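Local atomic coordinates of copper homeostasis protein CutC (Streptococcus agalactiae, PDB entry 2BDQ), a protein that is assigned to the CutC family of cytoplasmic proteins and may bind copper ions, although its precise role remains unsettled. Residues R62-G65 with V69-D72; I97-S100 with I104-E107. All coordinates share one frame; numbering follows the deposited sequence.

Contact 1: residues R62-G65 with V69-D72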
loop_
_atom_site.group_PDB
_atom_site.type_symbol
_atom_site.label_atom_id
_atom_site.label_comp_id
_atom_site.label_asym_id
_atom_site.label_seq_id
_atom_site.Cartn_x
_atom_site.Cartn_y
_atom_site.Cartn_z
ATOM N N ARG A 62 -8.916 -4.058 0.010
ATOM C CA ARG A 62 -8.674 -4.374 1.413
ATOM C C ARG A 62 -8.045 -3.121 2.021
ATOM O O ARG A 62 -6.939 -2.739 1.655
ATOM C CB ARG A 62 -7.729 -5.569 1.512
ATOM C CG ARG A 62 -7.551 -6.137 2.907
ATOM C CD ARG A 62 -6.693 -7.387 2.821
ATOM N NE ARG A 62 -6.417 -7.989 4.117
ATOM C CZ ARG A 62 -5.336 -8.715 4.378
ATOM N NH1 ARG A 62 -4.434 -8.923 3.429
ATOM N NH2 ARG A 62 -5.153 -9.225 5.587
ATOM N N PRO A 63 -8.748 -2.474 2.966
ATOM C CA PRO A 63 -8.348 -1.247 3.670
ATOM C C PRO A 63 -7.125 -1.341 4.582
ATOM O O PRO A 63 -6.589 -0.320 5.007
ATOM C CB PRO A 63 -9.608 -0.883 4.442
ATOM C CG PRO A 63 -10.082 -2.233 4.867
ATOM C CD PRO A 63 -9.946 -3.052 3.597
ATOM N N ARG A 64 -6.699 -2.563 4.883
ATOM C CA ARG A 64 -5.536 -2.799 5.726
ATOM C C ARG A 64 -5.316 -4.289 5.949
ATOM O O ARG A 64 -6.085 -5.123 5.466
ATOM C CB ARG A 64 -5.692 -2.089 7.069
ATOM C CG ARG A 64 -7.034 -2.305 7.738
ATOM C CD ARG A 64 -6.931 -3.228 8.939
ATOM N NE ARG A 64 -8.223 -3.378 9.607
ATOM C CZ ARG A 64 -8.751 -4.555 9.942
ATOM N NH1 ARG A 64 -8.092 -5.678 9.675
ATOM N NH2 ARG A 64 -9.948 -4.623 10.516
ATOM N N GLY A 65 -4.259 -4.619 6.676
ATOM C CA GLY A 65 -3.967 -6.010 6.955
ATOM C C GLY A 65 -4.669 -6.485 8.211
ATOM O O GLY A 65 -5.424 -5.741 8.841
ATOM N N VAL A 69 -12.762 -8.415 9.581
ATOM C CA VAL A 69 -13.944 -7.907 10.276
ATOM C C VAL A 69 -13.764 -6.400 10.259
ATOM O O VAL A 69 -13.071 -5.839 11.112
ATOM C CB VAL A 69 -14.009 -8.394 11.746
ATOM C CG1 VAL A 69 -15.358 -8.035 12.353
ATOM C CG2 VAL A 69 -13.778 -9.888 11.811
ATOM N N TYR A 70 -14.386 -5.746 9.283
ATOM C CA TYR A 70 -14.243 -4.307 9.123
ATOM C C TYR A 70 -15.296 -3.450 9.799
ATOM O O TYR A 70 -16.475 -3.800 9.837
ATOM C CB TYR A 70 -14.198 -3.954 7.632
ATOM C CG TYR A 70 -13.169 -4.726 6.842
ATOM C CD1 TYR A 70 -13.555 -5.706 5.925
ATOM C CD2 TYR A 70 -11.808 -4.485 7.016
ATOM C CE1 TYR A 70 -12.601 -6.434 5.202
ATOM C CE2 TYR A 70 -10.850 -5.199 6.306
ATOM C CZ TYR A 70 -11.243 -6.171 5.405
ATOM O OH TYR A 70 -10.270 -6.883 4.736
ATOM N N ASN A 71 -14.852 -2.311 10.325
ATOM C CA ASN A 71 -15.753 -1.375 10.970
ATOM C C ASN A 71 -16.348 -0.469 9.887
ATOM O O ASN A 71 -15.931 -0.514 8.722
ATOM C CB ASN A 71 -15.005 -0.567 12.043
ATOM C CG ASN A 71 -13.867 0.272 11.478
ATOM O OD1 ASN A 71 -12.907 0.574 12.180
ATOM N ND2 ASN A 71 -13.977 0.659 10.218
ATOM N N ASP A 72 -17.322 0.346 10.270
ATOM C CA ASP A 72 -17.995 1.241 9.327
ATOM C C ASP A 72 -17.055 2.109 8.487
ATOM O O ASP A 72 -17.211 2.210 7.271
ATOM C CB ASP A 72 -18.985 2.124 10.094
ATOM C CG ASP A 72 -20.141 1.324 10.671
ATOM O OD1 ASP A 72 -20.862 1.849 11.539
ATOM O OD2 ASP A 72 -20.334 0.165 10.241
HETATM O O HOH W 1 -8.117 -7.136 6.018
#
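The ring of Tyr70 packs against Pro63 within the loop that leads from strand 56-60 to helix 72-87, a mixed contact of apolar packing and one bridging water. CG of Pro63 lies 3.4 Å from CE2 of Tyr70, and its CD also rests near that side of the ring. Helix 72-87 adds Ile77 and Met78 to the proline's surroundings. Farther along the ring, the extended chain of Arg62 (CG anti to the backbone N, chi1 -171°) crosses the tyrosine at about a right angle, bringing its CG within 3.4 Å of Tyr70 OH. Water 1 joins the polar ends: it accepts from Arg62 NE at 2.7 Å and, at a short 2.5 Å, from Tyr70 OH, and donates to the carbonyl O of Arg64. Arg62 NH2 turns instead to Gly66 O. The Arg64 guanidinium presents one face to Tyr70 CD2, while its NH1 bonds Gly65 O at 2.8 Å, nearly in the guanidinium plane; NE makes a salt bridge with Glu74. Arg62 ties the loop to itself and, through NH1, to Gly35 of the preceding beta-alpha loop, while Arg64 fastens it to helix 72-87, in a beta-alpha connection at the C-terminal end of the strands of a TIM barrel.

Contact 2: residues I97-S100 with I104-E107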
loop_
_atom_site.group_PDB
_atom_site.type_symbol
_atom_site.label_atom_id
_atom_site.label_comp_id
_atom_site.label_asym_id
_atom_site.label_seq_id
_atom_site.Cartn_x
_atom_site.Cartn_y
_atom_site.Cartn_z
ATOM N N ILE A 97 -15.021 -10.181 3.386
ATOM C CA ILE A 97 -15.484 -9.663 4.662
ATOM C C ILE A 97 -16.079 -10.792 5.502
ATOM O O ILE A 97 -16.928 -11.546 5.030
ATOM C CB ILE A 97 -16.569 -8.586 4.465
ATOM C CG1 ILE A 97 -16.183 -7.649 3.320
ATOM C CG2 ILE A 97 -16.739 -7.778 5.746
ATOM C CD1 ILE A 97 -17.288 -6.659 2.945
ATOM N N LEU A 98 -15.641 -10.893 6.752
ATOM C CA LEU A 98 -16.135 -11.927 7.654
ATOM C C LEU A 98 -16.649 -11.335 8.948
ATOM O O LEU A 98 -16.232 -10.259 9.350
ATOM C CB LEU A 98 -15.027 -12.917 8.003
ATOM C CG LEU A 98 -14.323 -13.686 6.885
ATOM C CD1 LEU A 98 -13.259 -14.565 7.517
ATOM C CD2 LEU A 98 -15.319 -14.520 6.091
ATOM N N THR A 99 -17.547 -12.062 9.603
ATOM C CA THR A 99 -18.112 -11.644 10.879
ATOM C C THR A 99 -17.166 -12.133 11.971
ATOM O O THR A 99 -16.265 -12.931 11.704
ATOM C CB THR A 99 -19.501 -12.290 11.120
ATOM O OG1 THR A 99 -19.360 -13.720 11.171
ATOM C CG2 THR A 99 -20.469 -11.921 10.000
ATOM N N SER A 100 -17.386 -11.659 13.196
ATOM C CA SER A 100 -16.564 -12.041 14.335
ATOM C C SER A 100 -16.547 -13.553 14.544
ATOM O O SER A 100 -15.611 -14.093 15.139
ATOM C CB SER A 100 -17.065 -11.349 15.605
ATOM O OG SER A 100 -18.390 -11.756 15.925
ATOM N N ILE A 104 -19.255 -15.566 6.514
ATOM C CA ILE A 104 -19.355 -14.521 5.516
ATOM C C ILE A 104 -20.317 -13.435 5.968
ATOM O O ILE A 104 -21.469 -13.710 6.286
ATOM C CB ILE A 104 -19.831 -15.084 4.168
ATOM C CG1 ILE A 104 -18.761 -16.016 3.601
ATOM C CG2 ILE A 104 -20.122 -13.946 3.201
ATOM C CD1 ILE A 104 -19.093 -16.575 2.255
ATOM N N ASP A 105 -19.832 -12.196 6.002
ATOM C CA ASP A 105 -20.666 -11.077 6.409
ATOM C C ASP A 105 -21.464 -10.613 5.194
ATOM O O ASP A 105 -21.064 -9.676 4.497
ATOM C CB ASP A 105 -19.801 -9.928 6.939
ATOM C CG ASP A 105 -20.629 -8.825 7.584
ATOM O OD1 ASP A 105 -21.819 -8.699 7.229
ATOM O OD2 ASP A 105 -20.093 -8.083 8.435
ATOM N N THR A 106 -22.586 -11.285 4.946
ATOM C CA THR A 106 -23.457 -10.979 3.813
ATOM C C THR A 106 -23.978 -9.547 3.805
ATOM O O THR A 106 -23.998 -8.904 2.764
ATOM C CB THR A 106 -24.680 -11.935 3.771
ATOM O OG1 THR A 106 -24.230 -13.294 3.697
ATOM C CG2 THR A 106 -25.548 -11.638 2.555
ATOM N N GLU A 107 -24.406 -9.050 4.959
ATOM C CA GLU A 107 -24.933 -7.697 5.026
ATOM C C GLU A 107 -23.895 -6.652 4.624
ATOM O O GLU A 107 -24.212 -5.712 3.891
ATOM C CB GLU A 107 -25.477 -7.394 6.428
ATOM C CG GLU A 107 -24.623 -7.944 7.568
ATOM C CD GLU A 107 -25.011 -9.365 7.959
ATOM O OE1 GLU A 107 -26.156 -9.555 8.429
ATOM O OE2 GLU A 107 -24.178 -10.284 7.801
#
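Leu98 and Ile104 form a single beta bridge that closes the loop between strand 92-95 and helix 106-116 in this beta/alpha (TIM) barrel, their CA atoms 4.7 Å apart. One backbone hydrogen bond holds the segments together: Asp105 N donates to Ile97 O over 3.1 Å, almost straight at 174°. The tightly packed part gathers around Asp105, whose CB is met by methyl groups from two different sides. Thr99 places CG2 beside its own backbone N, and this methyl settles 3.7 Å from both CA and CB of Asp105, while OG1 is engaged by His103 N and Asn101. From the other direction CG2 of Ile97 comes 3.9 Å from Asp105 CB, and the rest of that isoleucine meets Ala108, Ile109 and Leu112 of helix 106-116.

Packing at the bridge itself is looser, though buried. CD2 of Leu98 reaches back to within 4.1 Å of Ile104 CA even though the leucine's CB starts out away from the other segment. Ile104 turns its side chain from the bridge toward Ser138, Gln141 and Leu142 of helix 135-144, joining the loop to the next helix of the barrel wall.

The solvent side lies at the carboxylate end of Asp105, where the exposed Glu107 curls back toward it; the 2.9 Å approach of Asp105 OD1 and Glu107 OE2, two acceptors, is doubtful. Asp105 is the centre of an inverse gamma turn and the N-cap of helix 106-116. With its CG anti to the backbone N (chi1 -171°), it offers OD1 to the backbone N of Ala108, compensating an amide of the first helical turn.

How the contacts relate
From the N terminus, the chain leaves strand 56-60 and closes contact 1 before entering helix 72-87; it then runs through strand 92-95 and closes contact 2 on the way into helix 106-116. The contacts are therefore in series, neither nesting nor crossing, in successive beta-alpha loops that follow neighbouring parallel strands. Their centres are about 11 Å apart, and the loops meet directly: Val69 CG2 packs 3.5 Å from Leu98 O, and Tyr70 CD1 lies 3.8 Å from Ile97 CG2. A backbone hydrogen bond between Phe68 and Leu98 adds to this join, tying two adjoining beta-alpha units of the barrel together beyond their strands.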